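Local coordinates for D-psicose 3-epimerase (Agrobacterium tumefaciens, PDB 2HK0), which catalyses the C3 epimerisation that interconverts the ketohexoses D-fructose and D-psicose, a reaction in which a bound metal probably plays a pivotal part, at residues L82-G87 with H122-A127; P88-N93 with H129-I134; G144-G149 with H178-A183; L167-L172 with N196-M201. One frame throughout, in Å; residues are numbered along the deposited sequence.

All four contacts lie in one TIM barrel: its strands, the loops that leave them and one outer helix. Strand pairs 81-85 with 123-126 (contact 1) and 166-170 with 198-203 (contact 4) share one sheet, 123-126 neighbouring 166-170, their centres about 10 Å apart. Contact 2 joins the loops after the strands of contact 1, its centre about 15 Å away. Contact 3 sets helix 142-162 against the loop after strand 166-170, its centre about 13 Å from contact 2 and 12 Å from contact 4. Segments of 1 and 2 alternate along the chain and close before 3 and 4, likewise alternating, open. Consecutive strands thus build the wall; the loops and helix build the layer beside it.

Contact 1: L82-G87 with H122-A127; sequences LTAGIG and HTIGGA
Parallel strand pairing joins T83-G85 to T123-G125 in the wall of the TIM barrel, where strands 81-85 and 123-126 form a beta-alpha-beta unit through helix 99-118; I86, just past its strand, adds a last bond. Three backbone bonds make the ladder: A84 N to T123 O (3.2 Å), G125 N to A84 O (3.0 Å) and I86 N to G125 O (3.0 Å). A84 O also receives the CA-H of I124, so one carbonyl meets two neighbouring residues. Beyond the direct bonds, one water spans L82 O and H122 N, and another spans I86 O and A127 N.

A84 and I124 face the surrounding helices. With CG1 of I124 beside its own backbone N (chi1 -71°), the two branches part: CD1 bends back to A84 CB (3.6 Å), while CG2 presses on I86 CD1 at 3.4 Å, tighter than normal carbon contact. Small alanine leaves space for the branched isoleucine, and I86 packs on F108 and I124 on V116 of helix 99-118. T83 and T123 stand side by side on the inner face, both touching H227 across the barrel. G85 and G125 share that face and add no side-chain bulk. G126, with phi 133° and psi -173°, takes a backbone shape suited to glycine.

Hydrogen bonding across the pair is therefore entirely main chain, sealed outside by hydrocarbon, while the inner face here presents two hydroxyl-bearing threonines and glycines without side chains.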
# COMPACT_ATOMS: atom_id res chain seq x y z
N LEU A 82 24.30 -1.22 -24.33
CA LEU A 82 25.04 -0.72 -23.19
C LEU A 82 24.55 0.67 -22.77
O LEU A 82 24.26 1.53 -23.61
CB LEU A 82 26.54 -0.66 -23.47
CG LEU A 82 27.34 -1.93 -23.16
CD1 LEU A 82 26.69 -3.15 -23.79
CD2 LEU A 82 28.76 -1.77 -23.65
N THR A 83 24.46 0.84 -21.46
CA THR A 83 24.07 2.10 -20.85
C THR A 83 25.19 2.40 -19.84
O THR A 83 25.88 1.47 -19.40
CB THR A 83 22.70 1.94 -20.18
OG1 THR A 83 21.67 2.18 -21.15
CG2 THR A 83 22.55 2.89 -19.06
N ALA A 84 25.40 3.66 -19.47
CA ALA A 84 26.47 3.94 -18.52
C ALA A 84 26.19 4.98 -17.46
O ALA A 84 25.42 5.93 -17.67
CB ALA A 84 27.73 4.32 -19.25
N GLY A 85 26.84 4.77 -16.32
CA GLY A 85 26.74 5.69 -15.20
C GLY A 85 28.05 6.47 -15.11
O GLY A 85 29.10 5.97 -15.53
N ILE A 86 27.98 7.69 -14.60
CA ILE A 86 29.16 8.53 -14.44
C ILE A 86 29.13 9.15 -13.05
O ILE A 86 28.13 9.76 -12.65
CB ILE A 86 29.20 9.68 -15.48
CG1 ILE A 86 29.53 9.13 -16.87
CG2 ILE A 86 30.26 10.73 -15.07
CD1 ILE A 86 29.71 10.20 -17.93
N GLY A 87 30.23 9.00 -12.32
CA GLY A 87 30.31 9.56 -10.98
C GLY A 87 31.47 10.53 -10.89
O GLY A 87 32.61 10.11 -10.71
N HIS A 122 24.29 5.53 -25.73
CA HIS A 122 23.59 6.79 -25.96
C HIS A 122 22.91 7.40 -24.72
O HIS A 122 22.36 8.50 -24.79
CB HIS A 122 22.57 6.59 -27.08
CG HIS A 122 23.21 6.36 -28.41
ND1 HIS A 122 23.49 7.39 -29.28
CD2 HIS A 122 23.72 5.24 -28.98
CE1 HIS A 122 24.16 6.92 -30.32
NE2 HIS A 122 24.31 5.62 -30.16
N THR A 123 22.96 6.68 -23.61
CA THR A 123 22.35 7.15 -22.37
C THR A 123 23.40 7.14 -21.26
O THR A 123 24.00 6.10 -20.97
CB THR A 123 21.15 6.26 -21.95
OG1 THR A 123 20.11 6.38 -22.93
CG2 THR A 123 20.59 6.68 -20.60
N ILE A 124 23.61 8.30 -20.66
CA ILE A 124 24.57 8.50 -19.58
C ILE A 124 23.78 9.07 -18.41
O ILE A 124 23.03 10.04 -18.58
CB ILE A 124 25.65 9.53 -20.00
CG1 ILE A 124 26.57 8.90 -21.04
CG2 ILE A 124 26.41 10.02 -18.79
CD1 ILE A 124 27.29 7.66 -20.57
N GLY A 125 23.93 8.48 -17.23
CA GLY A 125 23.18 8.97 -16.08
C GLY A 125 23.98 9.06 -14.79
O GLY A 125 25.10 8.55 -14.70
N GLY A 126 23.40 9.69 -13.78
CA GLY A 126 24.09 9.82 -12.52
C GLY A 126 24.02 11.24 -12.00
O GLY A 126 23.33 12.08 -12.58
N ALA A 127 24.75 11.52 -10.93
CA ALA A 127 24.74 12.86 -10.35
C ALA A 127 25.71 13.75 -11.14
O ALA A 127 26.66 14.29 -10.58
CB ALA A 127 25.16 12.77 -8.88
O HOH W 1 22.87 3.62 -24.58
O HOH W 2 26.60 9.49 -10.14

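Contact 2: P88-N93 with H129-I134; sequences PSKTKN and HSYWPI
Y131 and N93 both place CG between the backbone N and the carbonyl carbon (chi1 68° and 69°), and this crowded position brings ring and amide together, their planes only 14° apart. The setting is the loop layer that follows two adjacent TIM-barrel strands, 81-85 and 123-126. N93 ND2 stands 3.7 Å from Y131 CD1 while donating to S89 O (3.0 Å) almost exactly in its own amide plane. Its OD1 accepts from S95 N and S96 N, so both ends of the amide are held and its rotation is fixed, a role well suited to asparagine.

S89 O also takes K92 N, closing a type I turn whose corner residues are K90 and T91. From this turn the extended side chain of K90 runs obliquely past the tyrosine, CG at 3.3 Å from Y131 CE2, and its aliphatic length gives the ring a hydrocarbon flank. I134 CG1 lies over one face of the same ring, toward the rim.

The single direct backbone bond across the contact is W132 N to P88 O, long at 3.3 Å; a water adds a second link by accepting from K90 N and donating to W132 O. P88, which has no N-H to satisfy, sets its CB and CG against S130 O and backs onto F109 of helix 99-118. After W132 the chain takes a cis peptide into P133, whose CD meets K90 CE in a tight 3.5 Å contact.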
# COMPACT_ATOMS: atom_id res chain seq x y z
N PRO A 88 31.21 11.84 -11.01
CA PRO A 88 32.27 12.85 -10.93
C PRO A 88 32.94 12.79 -9.55
O PRO A 88 32.32 12.34 -8.59
CB PRO A 88 31.52 14.16 -11.16
CG PRO A 88 30.29 13.74 -11.92
CD PRO A 88 29.90 12.47 -11.21
N SER A 89 34.17 13.28 -9.46
CA SER A 89 34.91 13.27 -8.20
C SER A 89 35.05 14.67 -7.64
O SER A 89 34.69 15.65 -8.29
CB SER A 89 36.30 12.66 -8.40
OG SER A 89 37.16 13.57 -9.06
N LYS A 90 35.58 14.77 -6.42
CA LYS A 90 35.77 16.06 -5.76
C LYS A 90 36.71 16.96 -6.55
O LYS A 90 36.55 18.18 -6.53
CB LYS A 90 36.34 15.87 -4.35
CG LYS A 90 35.48 14.99 -3.46
CD LYS A 90 35.88 15.07 -1.99
CE LYS A 90 34.91 14.27 -1.11
NZ LYS A 90 35.10 14.51 0.36
N THR A 91 37.67 16.37 -7.25
CA THR A 91 38.63 17.15 -8.04
C THR A 91 38.20 17.40 -9.49
O THR A 91 38.76 18.25 -10.17
CB THR A 91 40.00 16.46 -8.03
OG1 THR A 91 39.85 15.10 -8.42
CG2 THR A 91 40.61 16.52 -6.63
N LYS A 92 37.22 16.64 -9.97
CA LYS A 92 36.74 16.80 -11.34
C LYS A 92 35.22 16.76 -11.36
O LYS A 92 34.63 15.69 -11.42
CB LYS A 92 37.28 15.69 -12.25
CG LYS A 92 38.79 15.59 -12.27
CD LYS A 92 39.27 14.51 -13.22
CE LYS A 92 40.79 14.40 -13.20
NZ LYS A 92 41.25 13.31 -14.10
N ASN A 93 34.59 17.93 -11.28
CA ASN A 93 33.13 18.00 -11.29
C ASN A 93 32.70 19.37 -11.75
O ASN A 93 33.49 20.32 -11.71
CB ASN A 93 32.57 17.72 -9.90
CG ASN A 93 32.88 18.82 -8.91
OD1 ASN A 93 32.36 19.94 -9.03
ND2 ASN A 93 33.73 18.52 -7.94
N HIS A 129 25.53 16.64 -12.20
CA HIS A 129 25.55 18.01 -11.73
C HIS A 129 26.36 18.19 -10.46
O HIS A 129 26.51 19.30 -9.95
CB HIS A 129 24.13 18.44 -11.40
CG HIS A 129 23.52 17.62 -10.30
ND1 HIS A 129 23.30 16.26 -10.43
CD2 HIS A 129 23.11 17.95 -9.05
CE1 HIS A 129 22.79 15.79 -9.30
NE2 HIS A 129 22.67 16.80 -8.45
N SER A 130 26.88 17.09 -9.92
CA SER A 130 27.57 17.16 -8.65
C SER A 130 28.73 16.18 -8.62
O SER A 130 29.42 15.99 -9.62
CB SER A 130 26.53 16.82 -7.57
OG SER A 130 27.05 16.86 -6.26
N TYR A 131 28.94 15.56 -7.47
CA TYR A 131 29.99 14.58 -7.32
C TYR A 131 29.71 13.76 -6.07
O TYR A 131 28.74 14.01 -5.34
CB TYR A 131 31.36 15.24 -7.18
CG TYR A 131 31.54 16.01 -5.89
CD1 TYR A 131 31.04 17.29 -5.74
CD2 TYR A 131 32.23 15.44 -4.82
CE1 TYR A 131 31.22 18.01 -4.55
CE2 TYR A 131 32.42 16.14 -3.63
CZ TYR A 131 31.91 17.42 -3.50
OH TYR A 131 32.12 18.12 -2.33
N TRP A 132 30.56 12.77 -5.85
CA TRP A 132 30.49 11.89 -4.70
C TRP A 132 31.93 11.74 -4.19
O TRP A 132 32.86 11.69 -4.99
CB TRP A 132 29.95 10.53 -5.09
CG TRP A 132 30.08 9.57 -3.99
CD1 TRP A 132 29.20 9.37 -2.97
CD2 TRP A 132 31.19 8.70 -3.74
NE1 TRP A 132 29.70 8.43 -2.10
CE2 TRP A 132 30.92 8.01 -2.55
CE3 TRP A 132 32.39 8.45 -4.42
CZ2 TRP A 132 31.81 7.07 -2.01
CZ3 TRP A 132 33.28 7.52 -3.88
CH2 TRP A 132 32.98 6.84 -2.69
N PRO A 133 32.13 11.63 -2.86
CA PRO A 133 31.19 11.61 -1.74
C PRO A 133 30.40 12.90 -1.47
O PRO A 133 29.21 12.99 -1.77
CB PRO A 133 32.08 11.24 -0.55
CG PRO A 133 33.23 10.50 -1.19
CD PRO A 133 33.50 11.35 -2.39
N ILE A 134 31.10 13.86 -0.88
CA ILE A 134 30.60 15.18 -0.47
C ILE A 134 30.75 15.25 1.05
O ILE A 134 30.04 14.57 1.79
CB ILE A 134 29.11 15.44 -0.84
CG1 ILE A 134 28.96 15.70 -2.35
CG2 ILE A 134 28.61 16.69 -0.11
CD1 ILE A 134 27.55 16.03 -2.79
O HOH W 3 35.45 12.18 -4.82

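Contact 3: G144-G149 with H178-A183; sequences GDYARG and HVLNTA
H178 and D145 meet through a short hydrogen bond, NE2 donating to OD2 at 2.7 Å. The acceptor lies in the plane of the imidazole, and the carboxylate uses its anti lone pair, on the side away from OD1; the two planes are turned 73° apart. Beside this bond V179 packs against both partners. Its CG2 touches D145 CB (3.9 Å) and also lies over the rim of the H178 ring, while CG1, anti to the backbone N (chi1 179°), reaches the edge of Y146 at CD1 (3.9 Å). The branched valine thus serves both helix residues at once. L180 CD2 adds a looser touch, 4.4 Å from Y146 CE1.

A second shell positions these groups. D145 OD1 faces R148 NH1 in a salt bridge along the helix, although the place of that nitrogen is less certain. R148 NH2 also pairs with D141, and Y146 passes its hydroxyl on to D192, a long reach for which tyrosine is well suited. The loop backbone carrying the histidine is held through both its N-H groups and its carbonyls: N177 OD1 accepts from V179 N and L180 N, and K142 NZ donates to H178 O and V179 O.

W280 of the second subunit packs on H178. The contact therefore joins the start of helix 142-162 to the loop between strand 166-170 and helix 183-193, close to a subunit interface.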
# COMPACT_ATOMS: atom_id res chain seq x y z
N GLY A 144 24.60 28.06 -4.71
CA GLY A 144 25.79 28.12 -5.53
C GLY A 144 26.02 26.85 -6.33
O GLY A 144 26.28 26.90 -7.53
N ASP A 145 25.93 25.69 -5.68
CA ASP A 145 26.15 24.44 -6.39
C ASP A 145 25.08 24.23 -7.47
O ASP A 145 25.36 23.66 -8.53
CB ASP A 145 26.14 23.26 -5.41
CG ASP A 145 27.31 23.29 -4.45
OD1 ASP A 145 28.33 23.94 -4.79
OD2 ASP A 145 27.22 22.67 -3.37
N TYR A 146 23.87 24.70 -7.21
CA TYR A 146 22.79 24.57 -8.19
C TYR A 146 23.14 25.40 -9.43
O TYR A 146 23.16 24.89 -10.56
CB TYR A 146 21.49 25.09 -7.59
CG TYR A 146 20.36 25.13 -8.59
CD1 TYR A 146 19.55 24.01 -8.78
CD2 TYR A 146 20.12 26.26 -9.37
CE1 TYR A 146 18.52 24.01 -9.72
CE2 TYR A 146 19.10 26.27 -10.32
CZ TYR A 146 18.31 25.14 -10.49
OH TYR A 146 17.31 25.12 -11.42
N ALA A 147 23.41 26.68 -9.21
CA ALA A 147 23.74 27.60 -10.30
C ALA A 147 24.95 27.13 -11.11
O ALA A 147 24.92 27.16 -12.35
CB ALA A 147 23.98 29.02 -9.74
N ARG A 148 26.01 26.70 -10.44
CA ARG A 148 27.19 26.23 -11.16
C ARG A 148 26.90 24.91 -11.87
O ARG A 148 27.43 24.65 -12.96
CB ARG A 148 28.39 26.08 -10.22
CG ARG A 148 28.93 27.43 -9.69
CD ARG A 148 30.18 27.25 -8.83
NE ARG A 148 29.94 27.67 -7.45
CZ ARG A 148 29.45 26.89 -6.51
NH1 ARG A 148 29.14 25.64 -6.79
NH2 ARG A 148 29.22 27.35 -5.29
N GLY A 149 26.06 24.07 -11.27
CA GLY A 149 25.74 22.79 -11.89
C GLY A 149 24.98 22.98 -13.20
O GLY A 149 25.25 22.31 -14.20
N HIS A 178 22.59 17.37 -1.95
CA HIS A 178 21.86 18.43 -1.27
C HIS A 178 21.22 19.41 -2.22
O HIS A 178 20.64 20.39 -1.78
CB HIS A 178 22.83 19.21 -0.40
CG HIS A 178 23.99 19.76 -1.16
ND1 HIS A 178 25.00 18.95 -1.64
CD2 HIS A 178 24.29 21.02 -1.56
CE1 HIS A 178 25.87 19.69 -2.30
NE2 HIS A 178 25.46 20.95 -2.27
N VAL A 179 21.33 19.14 -3.52
CA VAL A 179 20.78 20.04 -4.53
C VAL A 179 19.47 19.57 -5.18
O VAL A 179 18.50 20.31 -5.23
CB VAL A 179 21.84 20.32 -5.62
CG1 VAL A 179 21.28 21.25 -6.70
CG2 VAL A 179 23.08 20.94 -4.96
N LEU A 180 19.46 18.34 -5.70
CA LEU A 180 18.26 17.77 -6.33
C LEU A 180 17.85 16.51 -5.54
O LEU A 180 18.51 15.47 -5.64
CB LEU A 180 18.56 17.42 -7.80
CG LEU A 180 19.22 18.53 -8.65
CD1 LEU A 180 19.55 18.01 -10.05
CD2 LEU A 180 18.28 19.73 -8.77
N ASN A 181 16.78 16.63 -4.75
CA ASN A 181 16.28 15.53 -3.92
C ASN A 181 14.90 15.09 -4.33
O ASN A 181 14.39 14.05 -3.90
CB ASN A 181 16.19 15.98 -2.46
CG ASN A 181 17.54 16.33 -1.89
OD1 ASN A 181 17.69 17.36 -1.25
ND2 ASN A 181 18.52 15.47 -2.12
N THR A 182 14.29 15.89 -5.19
CA THR A 182 12.94 15.66 -5.64
C THR A 182 12.75 15.69 -7.16
O THR A 182 13.47 16.41 -7.86
CB THR A 182 12.09 16.76 -4.96
OG1 THR A 182 11.40 16.21 -3.82
CG2 THR A 182 11.20 17.41 -5.92
N ALA A 183 11.79 14.92 -7.68
CA ALA A 183 11.53 14.95 -9.11
C ALA A 183 11.24 16.40 -9.54
O ALA A 183 11.72 16.86 -10.57
CB ALA A 183 10.34 14.03 -9.45

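Contact 4: L167-L172 with N196-M201; sequences LCIEVL and NNVKVM
Backbone bonds zip L167-V171 to N197-M201 as parallel neighbours in the barrel wall. Five cross over in regular alternation, among them L167 N to N197 O, K199 N to L167 O and I169 N to K199 O, each 2.8 Å. M201 N to I169 O is equally short but more bent (141°), its donor well above the carbonyl plane, and V171 N to M201 O ends the ladder at 3.0 Å. The CA-H groups of V198, C168 and E170 also approach carbonyls across the pair.

Apolar packing fills the outer face. I169 CG1 crosses V198 CG1 at 3.9 Å, and the branched, strand-favouring I169, V198 and V200 pack on helix 183-193, V198 also on helix 142-162. Past the strand, V171 CG2 meets V200 CG1 and ends the packing.

On the inner face sit C168, E170 and M201, the last a selenomethionine in this crystal. Its chain runs extended from a CG anti to the backbone N (chi1 174°), laying SE 3.8 Å from E170 CB and CE 3.6 Å from E170 OE2, so the unbranched arm crosses the glutamate obliquely, with CE near its carboxylate.

Polar bonds hold the start of the pair, where N197 ND2 reaches I165 O and A157 O. Near the C-terminal ends of the strands, two acidic oxygens, E170 OE2 and D203 OD2, lie close together, and H229 touches E170 and M201. E170, D203 and H229 gathered at this end of the barrel are consistent with the metal site expected of this family.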
# COMPACT_ATOMS: atom_id res chain seq x y z
N LEU A 167 22.07 13.16 -21.51
CA LEU A 167 22.63 13.27 -20.17
C LEU A 167 21.43 13.23 -19.21
O LEU A 167 20.55 14.10 -19.25
CB LEU A 167 23.38 14.60 -20.03
CG LEU A 167 24.52 14.79 -21.05
CD1 LEU A 167 25.10 16.19 -20.97
CD2 LEU A 167 25.59 13.73 -20.78
N CYS A 168 21.39 12.22 -18.34
CA CYS A 168 20.27 12.07 -17.41
C CYS A 168 20.71 12.40 -15.98
O CYS A 168 21.53 11.69 -15.40
CB CYS A 168 19.71 10.66 -17.50
SG CYS A 168 19.20 10.25 -19.20
N ILE A 169 20.14 13.48 -15.45
CA ILE A 169 20.44 14.00 -14.11
C ILE A 169 19.68 13.24 -13.04
O ILE A 169 18.46 13.34 -12.95
CB ILE A 169 20.05 15.49 -14.03
CG1 ILE A 169 20.61 16.22 -15.26
CG2 ILE A 169 20.58 16.11 -12.72
CD1 ILE A 169 22.12 16.13 -15.43
N GLU A 170 20.42 12.51 -12.21
CA GLU A 170 19.78 11.69 -11.18
C GLU A 170 19.41 12.44 -9.92
O GLU A 170 20.22 13.18 -9.36
CB GLU A 170 20.68 10.49 -10.82
CG GLU A 170 20.04 9.48 -9.86
CD GLU A 170 20.90 8.23 -9.65
OE1 GLU A 170 22.13 8.31 -9.84
OE2 GLU A 170 20.34 7.16 -9.29
N VAL A 171 18.16 12.25 -9.49
CA VAL A 171 17.63 12.88 -8.28
C VAL A 171 18.01 11.91 -7.16
O VAL A 171 17.70 10.73 -7.24
CB VAL A 171 16.09 13.05 -8.39
CG1 VAL A 171 15.51 13.56 -7.07
CG2 VAL A 171 15.77 14.03 -9.52
N LEU A 172 18.69 12.41 -6.13
CA LEU A 172 19.15 11.56 -5.02
C LEU A 172 18.58 11.92 -3.65
O LEU A 172 18.05 13.01 -3.45
CB LEU A 172 20.68 11.62 -4.93
CG LEU A 172 21.47 11.17 -6.15
CD1 LEU A 172 22.95 11.57 -5.97
CD2 LEU A 172 21.34 9.67 -6.33
N ASN A 196 17.89 20.11 -25.21
CA ASN A 196 17.04 18.99 -25.60
C ASN A 196 17.53 17.62 -25.19
O ASN A 196 16.73 16.69 -25.06
CB ASN A 196 16.83 18.99 -27.11
CG ASN A 196 16.17 20.26 -27.59
OD1 ASN A 196 15.26 20.79 -26.95
ND2 ASN A 196 16.62 20.76 -28.74
N ASN A 197 18.84 17.47 -24.98
CA ASN A 197 19.37 16.16 -24.61
C ASN A 197 19.75 16.01 -23.14
O ASN A 197 20.57 15.16 -22.80
CB ASN A 197 20.57 15.81 -25.52
CG ASN A 197 21.76 16.73 -25.29
OD1 ASN A 197 21.60 17.94 -25.15
ND2 ASN A 197 22.95 16.15 -25.26
N VAL A 198 19.18 16.85 -22.28
CA VAL A 198 19.43 16.77 -20.84
C VAL A 198 18.07 16.39 -20.27
O VAL A 198 17.07 17.08 -20.49
CB VAL A 198 19.96 18.09 -20.25
CG1 VAL A 198 20.11 17.96 -18.74
CG2 VAL A 198 21.34 18.43 -20.88
N LYS A 199 18.05 15.28 -19.53
CA LYS A 199 16.83 14.71 -18.98
C LYS A 199 16.91 14.46 -17.48
O LYS A 199 17.99 14.49 -16.88
CB LYS A 199 16.57 13.36 -19.67
CG LYS A 199 16.53 13.42 -21.20
CD LYS A 199 15.29 14.15 -21.68
CE LYS A 199 15.36 14.48 -23.18
NZ LYS A 199 15.64 13.27 -23.99
N VAL A 200 15.76 14.18 -16.88
CA VAL A 200 15.69 13.89 -15.46
C VAL A 200 15.79 12.38 -15.30
O VAL A 200 15.32 11.62 -16.15
CB VAL A 200 14.36 14.37 -14.83
CG1 VAL A 200 14.28 13.93 -13.38
CG2 VAL A 200 14.27 15.90 -14.89
N MSE A 201 16.40 11.96 -14.20
CA MSE A 201 16.55 10.53 -13.91
C MSE A 201 16.07 10.24 -12.49
O MSE A 201 16.49 10.91 -11.54
CB MSE A 201 18.01 10.13 -14.06
CG MSE A 201 18.30 8.74 -13.65
SE MSE A 201 20.18 8.36 -13.90
CE MSE A 201 20.25 6.71 -12.84